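Local coordinates for protein adhesin LabA (Helicobacter pylori, PDB 6GMM) that probably binds LacdiNAc-type sugars of the gastric mucosa, acting as a lectin-like adhesin by which the bacterium attaches to its host, at residues A65-A70 with K143-S148; G71-M76 with E129-I134; M76-S81 with V325-Q330. One frame throughout, in Å; residues are numbered along the deposited sequence.

Contact 1 (A65-A70 with K143-S148); sequences ALNAAA and KAFGSS
Leu66, with CG on the backbone-N side, opposite the carbonyl carbon (chi1 -55°), sends CD1 toward the outer end of the Phe145 ring, beside its CB; Asn67 makes nearly the same turn (chi1 -73°) and brings its amide oxygen to a neighbouring part of that ring. Phe145 does the reaching. Leu66 and Phe145 carry the nearest CA atoms of the two segments, still 9.7 Å apart, and the phenyl group spans this interval. Leu66 CB sits 3.9 Å from Phe145 CE1, near the ring plane, an apolar contact at the edge, and CD1 of the same leucine approaches CE1 as well. Asn67 OD1 lies 3.5 Å from Phe145 CZ and nearly as close to CE2, with the amide and ring planes inclined at 44°. This oxygen is not left to the hydrocarbon: it accepts a hydrogen bond from the backbone N of Gly350, which satisfies a buried polar atom beside an aromatic ring. Ile152 packs on both Leu66 and Phe145, and Leu191 of helix 188-205 also touches Leu66. Phe145 is the last helical residue before Gly146, whose positive phi takes the chain out of the helix. A helix-terminal aromatic thus meets the flank of a second helix, joining helix 57-76 to the end of helix 128-145 in the helical part of a SabA-type adhesion domain.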
loop_
_atom_site.group_PDB
_atom_site.type_symbol
_atom_site.label_atom_id
_atom_site.label_comp_id
_atom_site.label_asym_id
_atom_site.label_seq_id
_atom_site.Cartn_x
_atom_site.Cartn_y
_atom_site.Cartn_z
ATOM N N ALA A 65 -2.970 -8.137 -4.177
ATOM C CA ALA A 65 -1.686 -8.552 -4.762
ATOM C C ALA A 65 -1.653 -10.064 -4.925
ATOM O O ALA A 65 -1.263 -10.528 -5.993
ATOM C CB ALA A 65 -0.512 -8.088 -3.899
ATOM N N LEU A 66 -2.150 -10.835 -3.923
ATOM C CA LEU A 66 -2.131 -12.317 -4.001
ATOM C C LEU A 66 -3.067 -12.863 -5.088
ATOM O O LEU A 66 -2.619 -13.597 -5.982
ATOM C CB LEU A 66 -2.425 -12.952 -2.624
ATOM C CG LEU A 66 -1.525 -12.528 -1.459
ATOM C CD1 LEU A 66 -1.982 -13.151 -0.175
ATOM C CD2 LEU A 66 -0.049 -12.845 -1.718
ATOM N N ASN A 67 -4.351 -12.464 -5.048
ATOM C CA ASN A 67 -5.349 -12.845 -6.047
ATOM C C ASN A 67 -4.885 -12.412 -7.427
ATOM O O ASN A 67 -5.094 -13.132 -8.396
ATOM C CB ASN A 67 -6.686 -12.192 -5.735
ATOM C CG ASN A 67 -7.395 -12.799 -4.551
ATOM O OD1 ASN A 67 -7.392 -14.014 -4.344
ATOM N ND2 ASN A 67 -8.030 -11.968 -3.745
ATOM N N ALA A 68 -4.252 -11.257 -7.544
ATOM C CA ALA A 68 -3.802 -10.875 -8.883
ATOM C C ALA A 68 -2.600 -11.709 -9.350
ATOM O O ALA A 68 -2.518 -12.012 -10.543
ATOM C CB ALA A 68 -3.533 -9.383 -8.974
ATOM N N ALA A 69 -1.723 -12.166 -8.424
ATOM C CA ALA A 69 -0.590 -13.001 -8.866
ATOM C C ALA A 69 -1.070 -14.406 -9.254
ATOM O O ALA A 69 -0.719 -14.891 -10.329
ATOM C CB ALA A 69 0.488 -13.069 -7.811
ATOM N N ALA A 70 -1.931 -15.028 -8.409
ATOM C CA ALA A 70 -2.514 -16.342 -8.659
ATOM C C ALA A 70 -3.416 -16.296 -9.898
ATOM O O ALA A 70 -3.381 -17.211 -10.716
ATOM C CB ALA A 70 -3.302 -16.819 -7.443
ATOM N N LYS A 143 -3.274 -22.854 -0.486
ATOM C CA LYS A 143 -3.478 -23.453 0.854
ATOM C C LYS A 143 -3.607 -22.391 1.936
ATOM O O LYS A 143 -4.354 -22.586 2.895
ATOM C CB LYS A 143 -2.401 -24.497 1.224
ATOM C CG LYS A 143 -2.257 -25.661 0.226
ATOM C CD LYS A 143 -3.396 -26.690 0.263
ATOM C CE LYS A 143 -3.245 -27.783 -0.781
ATOM N NZ LYS A 143 -3.417 -27.286 -2.180
ATOM N N ALA A 144 -2.911 -21.252 1.785
ATOM C CA ALA A 144 -3.008 -20.187 2.789
ATOM C C ALA A 144 -4.395 -19.559 2.846
ATOM O O ALA A 144 -4.827 -19.138 3.929
ATOM C CB ALA A 144 -1.981 -19.125 2.520
ATOM N N PHE A 145 -5.085 -19.470 1.693
ATOM C CA PHE A 145 -6.435 -18.900 1.629
ATOM C C PHE A 145 -7.444 -19.888 2.193
ATOM O O PHE A 145 -8.469 -19.471 2.697
ATOM C CB PHE A 145 -6.820 -18.569 0.173
ATOM C CG PHE A 145 -6.486 -17.168 -0.276
ATOM C CD1 PHE A 145 -5.198 -16.840 -0.689
ATOM C CD2 PHE A 145 -7.475 -16.195 -0.368
ATOM C CE1 PHE A 145 -4.905 -15.562 -1.172
ATOM C CE2 PHE A 145 -7.185 -14.936 -0.886
ATOM C CZ PHE A 145 -5.896 -14.616 -1.250
ATOM N N GLY A 146 -7.169 -21.186 2.056
ATOM C CA GLY A 146 -8.050 -22.249 2.541
ATOM C C GLY A 146 -9.317 -22.426 1.724
ATOM O O GLY A 146 -9.531 -21.720 0.726
ATOM N N SER A 147 -10.174 -23.373 2.142
ATOM C CA SER A 147 -11.413 -23.674 1.414
ATOM C C SER A 147 -12.378 -22.485 1.374
ATOM O O SER A 147 -13.000 -22.248 0.344
ATOM C CB SER A 147 -12.078 -24.945 1.945
ATOM O OG SER A 147 -13.274 -24.721 2.677
ATOM N N SER A 148 -12.447 -21.723 2.468
ATOM C CA SER A 148 -13.304 -20.548 2.637
ATOM C C SER A 148 -12.773 -19.289 1.921
ATOM O O SER A 148 -13.519 -18.309 1.725
ATOM C CB SER A 148 -13.452 -20.249 4.126
ATOM O OG SER A 148 -12.188 -19.937 4.691
#

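Contact 2 (G71-M76 with E129-I134)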
loop_
_atom_site.group_PDB
_atom_site.type_symbol
_atom_site.label_atom_id
_atom_site.label_comp_id
_atom_site.label_asym_id
_atom_site.label_seq_id
_atom_site.Cartn_x
_atom_site.Cartn_y
_atom_site.Cartn_z
ATOM N N GLY A 71 -4.202 -15.246 -10.026
ATOM C CA GLY A 71 -5.107 -15.053 -11.155
ATOM C C GLY A 71 -4.402 -14.993 -12.504
ATOM O O GLY A 71 -4.902 -15.582 -13.461
ATOM N N LEU A 72 -3.235 -14.280 -12.610
ATOM C CA LEU A 72 -2.514 -14.213 -13.894
ATOM C C LEU A 72 -2.131 -15.642 -14.287
ATOM O O LEU A 72 -2.480 -16.080 -15.376
ATOM C CB LEU A 72 -1.281 -13.283 -13.889
ATOM C CG LEU A 72 -0.559 -13.062 -15.258
ATOM C CD1 LEU A 72 -1.372 -12.175 -16.188
ATOM C CD2 LEU A 72 0.827 -12.425 -15.073
ATOM N N TRP A 73 -1.514 -16.384 -13.343
ATOM C CA TRP A 73 -1.093 -17.754 -13.528
ATOM C C TRP A 73 -2.266 -18.626 -13.916
ATOM O O TRP A 73 -2.147 -19.353 -14.894
ATOM C CB TRP A 73 -0.412 -18.279 -12.265
ATOM C CG TRP A 73 0.011 -19.721 -12.344
ATOM C CD1 TRP A 73 -0.438 -20.747 -11.567
ATOM C CD2 TRP A 73 0.942 -20.301 -13.274
ATOM N NE1 TRP A 73 0.200 -21.916 -11.910
ATOM C CE2 TRP A 73 1.051 -21.672 -12.954
ATOM C CE3 TRP A 73 1.772 -19.774 -14.283
ATOM C CZ2 TRP A 73 1.894 -22.542 -13.661
ATOM C CZ3 TRP A 73 2.612 -20.633 -14.971
ATOM C CH2 TRP A 73 2.647 -22.006 -14.679
ATOM N N GLN A 74 -3.408 -18.523 -13.213
ATOM C CA GLN A 74 -4.587 -19.317 -13.569
ATOM C C GLN A 74 -5.137 -18.997 -14.949
ATOM O O GLN A 74 -5.595 -19.902 -15.633
ATOM C CB GLN A 74 -5.724 -19.161 -12.560
ATOM C CG GLN A 74 -5.490 -19.900 -11.254
ATOM C CD GLN A 74 -6.393 -19.411 -10.142
ATOM O OE1 GLN A 74 -7.109 -18.421 -10.261
ATOM N NE2 GLN A 74 -6.407 -20.117 -9.033
ATOM N N VAL A 75 -5.151 -17.738 -15.339
ATOM C CA VAL A 75 -5.757 -17.363 -16.611
ATOM C C VAL A 75 -4.848 -17.628 -17.837
ATOM O O VAL A 75 -5.391 -17.741 -18.943
ATOM C CB VAL A 75 -6.315 -15.908 -16.583
ATOM C CG1 VAL A 75 -5.259 -14.883 -16.977
ATOM C CG2 VAL A 75 -7.560 -15.788 -17.460
ATOM N N MET A 76 -3.498 -17.742 -17.679
ATOM C CA MET A 76 -2.744 -17.975 -18.923
ATOM C C MET A 76 -1.785 -19.230 -18.939
ATOM O O MET A 76 -1.198 -19.500 -19.986
ATOM C CB MET A 76 -1.999 -16.707 -19.374
ATOM C CG MET A 76 -1.221 -16.021 -18.287
ATOM S SD MET A 76 0.255 -16.953 -17.848
ATOM C CE MET A 76 1.358 -16.479 -19.249
ATOM N N GLU A 129 11.797 -27.470 -14.089
ATOM C CA GLU A 129 12.224 -26.796 -12.853
ATOM C C GLU A 129 11.461 -25.483 -12.597
ATOM O O GLU A 129 11.037 -25.252 -11.465
ATOM C CB GLU A 129 13.762 -26.603 -12.739
ATOM C CG GLU A 129 14.479 -25.784 -13.801
ATOM C CD GLU A 129 16.000 -25.918 -13.833
ATOM O OE1 GLU A 129 16.575 -26.592 -12.945
ATOM O OE2 GLU A 129 16.619 -25.366 -14.774
ATOM N N ASN A 130 11.244 -24.648 -13.646
ATOM C CA ASN A 130 10.480 -23.399 -13.502
ATOM C C ASN A 130 8.989 -23.691 -13.292
ATOM O O ASN A 130 8.319 -22.931 -12.651
ATOM C CB ASN A 130 10.680 -22.494 -14.693
ATOM C CG ASN A 130 12.044 -21.852 -14.715
ATOM O OD1 ASN A 130 12.693 -21.647 -13.688
ATOM N ND2 ASN A 130 12.499 -21.490 -15.894
ATOM N N TYR A 131 8.467 -24.782 -13.826
ATOM C CA TYR A 131 7.062 -25.088 -13.581
ATOM C C TYR A 131 6.932 -25.456 -12.107
ATOM O O TYR A 131 6.075 -24.890 -11.429
ATOM C CB TYR A 131 6.501 -26.184 -14.516
ATOM C CG TYR A 131 4.991 -26.256 -14.422
ATOM C CD1 TYR A 131 4.369 -26.838 -13.320
ATOM C CD2 TYR A 131 4.185 -25.650 -15.380
ATOM C CE1 TYR A 131 2.983 -26.840 -13.190
ATOM C CE2 TYR A 131 2.798 -25.651 -15.264
ATOM C CZ TYR A 131 2.202 -26.233 -14.157
ATOM O OH TYR A 131 0.840 -26.198 -13.995
ATOM N N ALA A 132 7.855 -26.295 -11.596
ATOM C CA ALA A 132 7.881 -26.738 -10.205
ATOM C C ALA A 132 7.928 -25.543 -9.253
ATOM O O ALA A 132 7.167 -25.513 -8.279
ATOM C CB ALA A 132 9.070 -27.681 -9.969
ATOM N N LYS A 133 8.789 -24.534 -9.576
ATOM C CA LYS A 133 9.011 -23.281 -8.832
ATOM C C LYS A 133 7.714 -22.464 -8.727
ATOM O O LYS A 133 7.283 -22.127 -7.613
ATOM C CB LYS A 133 10.095 -22.443 -9.541
ATOM C CG LYS A 133 10.844 -21.482 -8.643
ATOM C CD LYS A 133 11.939 -20.708 -9.395
ATOM C CE LYS A 133 13.288 -21.390 -9.363
ATOM N NZ LYS A 133 14.255 -20.758 -10.305
ATOM N N ILE A 134 7.114 -22.134 -9.883
ATOM C CA ILE A 134 5.856 -21.381 -9.978
ATOM C C ILE A 134 4.734 -22.187 -9.270
ATOM O O ILE A 134 4.020 -21.631 -8.443
ATOM C CB ILE A 134 5.485 -21.083 -11.452
ATOM C CG1 ILE A 134 6.552 -20.221 -12.148
ATOM C CG2 ILE A 134 4.077 -20.481 -11.547
ATOM C CD1 ILE A 134 6.356 -19.959 -13.660
HETATM O O HOH W 1 0.590 -24.712 -11.205
#
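Ile134 meets Trp73 through a CH-pi contact. Its CG2 methyl stands 3.4 Å from the centroid of the six-membered ring and only 5° off the ring normal, so that it rests squarely on the face and touches atoms all round the benzo ring. Ile134 CD1 reaches Trp73 CZ3 at 4.0 Å. The indole can lie under the isoleucine because Trp73 extends CG away from its own backbone N (chi1 178°), across the gap to the other helix.

The aromatic contact is of another kind. Tyr131 CE2 lies 3.6 Å from Trp73 CZ2, at the edge of the indole, and the two rings meet obliquely, with planes inclined at 59° and centroids 5.4 Å apart. Trp73 therefore takes an aliphatic group on a face and an aromatic group on its rim, both from helix 128-145. This is helix-to-helix packing within the SabA-type adhesion domain, in which one large side chain of helix 57-76 fills the interval to residues three positions apart on its neighbour.

Polar contact is made through water. Trp73 NE1 donates to a water 2.9 Å away that lies in the ring plane, and the same water is hydrogen-bonded to Tyr131 OH at 3.2 Å, so the buried N-H is satisfied and the two aromatic side chains are bridged at their polar atoms. Further along helix 128-145, Tyr138 pairs edge-to-face with Trp73, while Tyr131 also meets the ring of Phe98.

Contact 3 (M76-S81 with V325-Q330)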
loop_
_atom_site.group_PDB
_atom_site.type_symbol
_atom_site.label_atom_id
_atom_site.label_comp_id
_atom_site.label_asym_id
_atom_site.label_seq_id
_atom_site.Cartn_x
_atom_site.Cartn_y
_atom_site.Cartn_z
ATOM N N MET A 76 -3.498 -17.742 -17.679
ATOM C CA MET A 76 -2.744 -17.975 -18.923
ATOM C C MET A 76 -1.785 -19.230 -18.939
ATOM O O MET A 76 -1.198 -19.500 -19.986
ATOM C CB MET A 76 -1.999 -16.707 -19.374
ATOM C CG MET A 76 -1.221 -16.021 -18.287
ATOM S SD MET A 76 0.255 -16.953 -17.848
ATOM C CE MET A 76 1.358 -16.479 -19.249
ATOM N N SER A 77 -1.648 -19.979 -17.826
ATOM C CA SER A 77 -0.777 -21.162 -17.732
ATOM C C SER A 77 -1.128 -22.241 -18.781
ATOM O O SER A 77 -0.229 -22.866 -19.376
ATOM C CB SER A 77 -0.823 -21.748 -16.328
ATOM O OG SER A 77 -2.144 -22.154 -15.987
ATOM N N TYR A 78 -2.439 -22.395 -19.068
ATOM C CA TYR A 78 -2.908 -23.328 -20.069
ATOM C C TYR A 78 -2.333 -23.035 -21.451
ATOM O O TYR A 78 -2.110 -23.971 -22.203
ATOM C CB TYR A 78 -4.447 -23.388 -20.092
ATOM C CG TYR A 78 -5.132 -22.363 -20.961
ATOM C CD1 TYR A 78 -5.386 -21.082 -20.490
ATOM C CD2 TYR A 78 -5.582 -22.692 -22.236
ATOM C CE1 TYR A 78 -6.037 -20.136 -21.283
ATOM C CE2 TYR A 78 -6.232 -21.756 -23.039
ATOM C CZ TYR A 78 -6.442 -20.471 -22.565
ATOM O OH TYR A 78 -7.084 -19.547 -23.358
ATOM N N ALA A 79 -2.107 -21.785 -21.808
ATOM C CA ALA A 79 -1.579 -21.502 -23.137
ATOM C C ALA A 79 -0.049 -21.414 -23.170
ATOM O O ALA A 79 0.529 -21.023 -24.186
ATOM C CB ALA A 79 -2.219 -20.245 -23.700
ATOM N N ILE A 80 0.614 -21.794 -22.075
ATOM C CA ILE A 80 2.077 -21.778 -22.061
ATOM C C ILE A 80 2.566 -23.030 -22.751
ATOM O O ILE A 80 2.200 -24.146 -22.339
ATOM C CB ILE A 80 2.673 -21.667 -20.634
ATOM C CG1 ILE A 80 2.461 -20.278 -20.050
ATOM C CG2 ILE A 80 4.173 -22.068 -20.630
ATOM C CD1 ILE A 80 2.624 -20.238 -18.568
ATOM N N SER A 81 3.417 -22.837 -23.795
ATOM C CA SER A 81 4.059 -23.866 -24.612
ATOM C C SER A 81 4.385 -25.086 -23.731
ATOM O O SER A 81 5.092 -24.926 -22.726
ATOM C CB SER A 81 5.316 -23.303 -25.264
ATOM O OG SER A 81 5.526 -23.986 -26.484
ATOM N N VAL A 325 -14.116 -14.635 -15.837
ATOM C CA VAL A 325 -14.680 -15.679 -16.709
ATOM C C VAL A 325 -13.596 -16.793 -16.980
ATOM O O VAL A 325 -13.735 -17.592 -17.900
ATOM C CB VAL A 325 -15.264 -15.004 -18.000
ATOM C CG1 VAL A 325 -15.941 -16.006 -18.920
ATOM C CG2 VAL A 325 -16.262 -13.915 -17.649
ATOM N N CYS A 326 -12.552 -16.878 -16.127
ATOM C CA CYS A 326 -11.453 -17.854 -16.230
ATOM C C CYS A 326 -11.940 -19.298 -16.188
ATOM O O CYS A 326 -13.089 -19.563 -15.837
ATOM C CB CYS A 326 -10.435 -17.608 -15.124
ATOM S SG CYS A 326 -11.102 -17.891 -13.460
ATOM N N HIS A 327 -11.041 -20.235 -16.488
ATOM C CA HIS A 327 -11.347 -21.661 -16.507
ATOM C C HIS A 327 -11.710 -22.226 -15.113
ATOM O O HIS A 327 -12.513 -23.155 -15.054
ATOM C CB HIS A 327 -10.218 -22.466 -17.199
ATOM C CG HIS A 327 -9.950 -22.051 -18.624
ATOM N ND1 HIS A 327 -10.991 -21.808 -19.526
ATOM C CD2 HIS A 327 -8.769 -21.887 -19.271
ATOM C CE1 HIS A 327 -10.407 -21.497 -20.678
ATOM N NE2 HIS A 327 -9.073 -21.539 -20.578
ATOM N N GLU A 328 -11.173 -21.641 -14.009
ATOM C CA GLU A 328 -11.473 -22.048 -12.629
ATOM C C GLU A 328 -12.965 -21.869 -12.308
ATOM O O GLU A 328 -13.571 -22.792 -11.775
ATOM C CB GLU A 328 -10.616 -21.269 -11.618
ATOM C CG GLU A 328 -9.170 -21.732 -11.595
ATOM C CD GLU A 328 -8.911 -23.009 -10.824
ATOM O OE1 GLU A 328 -9.332 -23.099 -9.650
ATOM O OE2 GLU A 328 -8.257 -23.912 -11.387
ATOM N N VAL A 329 -13.557 -20.700 -12.648
ATOM C CA VAL A 329 -14.994 -20.448 -12.451
ATOM C C VAL A 329 -15.818 -21.284 -13.430
ATOM O O VAL A 329 -16.855 -21.833 -13.038
ATOM C CB VAL A 329 -15.432 -18.951 -12.449
ATOM C CG1 VAL A 329 -15.040 -18.269 -11.157
ATOM C CG2 VAL A 329 -14.882 -18.176 -13.639
ATOM N N GLN A 330 -15.326 -21.416 -14.693
ATOM C CA GLN A 330 -15.960 -22.178 -15.783
ATOM C C GLN A 330 -16.202 -23.628 -15.360
ATOM O O GLN A 330 -17.227 -24.218 -15.711
ATOM C CB GLN A 330 -15.083 -22.081 -17.044
ATOM C CG GLN A 330 -15.651 -22.733 -18.297
ATOM C CD GLN A 330 -14.644 -22.814 -19.421
ATOM O OE1 GLN A 330 -13.844 -23.757 -19.513
ATOM N NE2 GLN A 330 -14.691 -21.849 -20.328
#
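His327 points the edge of its imidazole at the face of Tyr78, a T-shaped (edge-to-face) aromatic pair that joins the loop following helix 57-76 to the short helix 327-330. The two segments lie far apart in sequence, and this single pair of rings makes the contact between them.

Along the second segment, Cys326 holds the N-cap position of the short helix. Its carbonyl oxygen accepts the backbone N-H of Gln330, and its sulfur is tied to Cys351 in a disulfide, so the start of the helix is fixed covalently just before the residue that makes the contact.

His327 follows. Its NE2 lies 3.4 Å from Tyr78 CE1 and 3.5 Å from Tyr78 CZ, above the phenol ring but displaced toward its rim, while His327 CD2 lies beside it on the same edge, 3.7 Å from Tyr78 CD1. The planes stand at 79° and the centroids are 4.5 Å apart. Tyr78 offers this face with CG placed between its backbone N and carbonyl carbon (chi1 87°), a rotation that also lays the opposite face over Ala79, whose CB is 4.2 Å from the plane and over the ring centre. The phenol is thus sandwiched between the imidazole edge and a methyl group of its own segment.

Glu328 turns to other partners: its carboxylate accepts hydrogen bonds from Ser103 N and His333 ND1.

Gln330, one turn on from Cys326, closes the segment beside the imidazole. Gln330 NE2 lies at the edge of the imidazole, in its plane, and His327 ND1 donates a weak, bent hydrogen bond to Gln330 OE1, 3.5 Å long with an N-H...O angle of 135°.

Contacts 1 and 2 are buried and join the same two elements, helix 57-76 and helix 128-145; both segments of contact 2 fall, in sequence, between those of contact 1, and their centres lie about 14 Å apart. Contact 3 is at the surface and ties the loop that follows helix 57-76 to a short helix distant in sequence. The chemistry follows the setting: an aromatic against aliphatic and amide groups in contact 1, a methyl, two aromatics and a bridging water in contact 2, a single T-shaped pair of partly exposed rings in contact 3. Contacts 2 and 3 share Met76 and touch directly, Trp73 CZ3 lying 3.6 Å from Ile80 CD1.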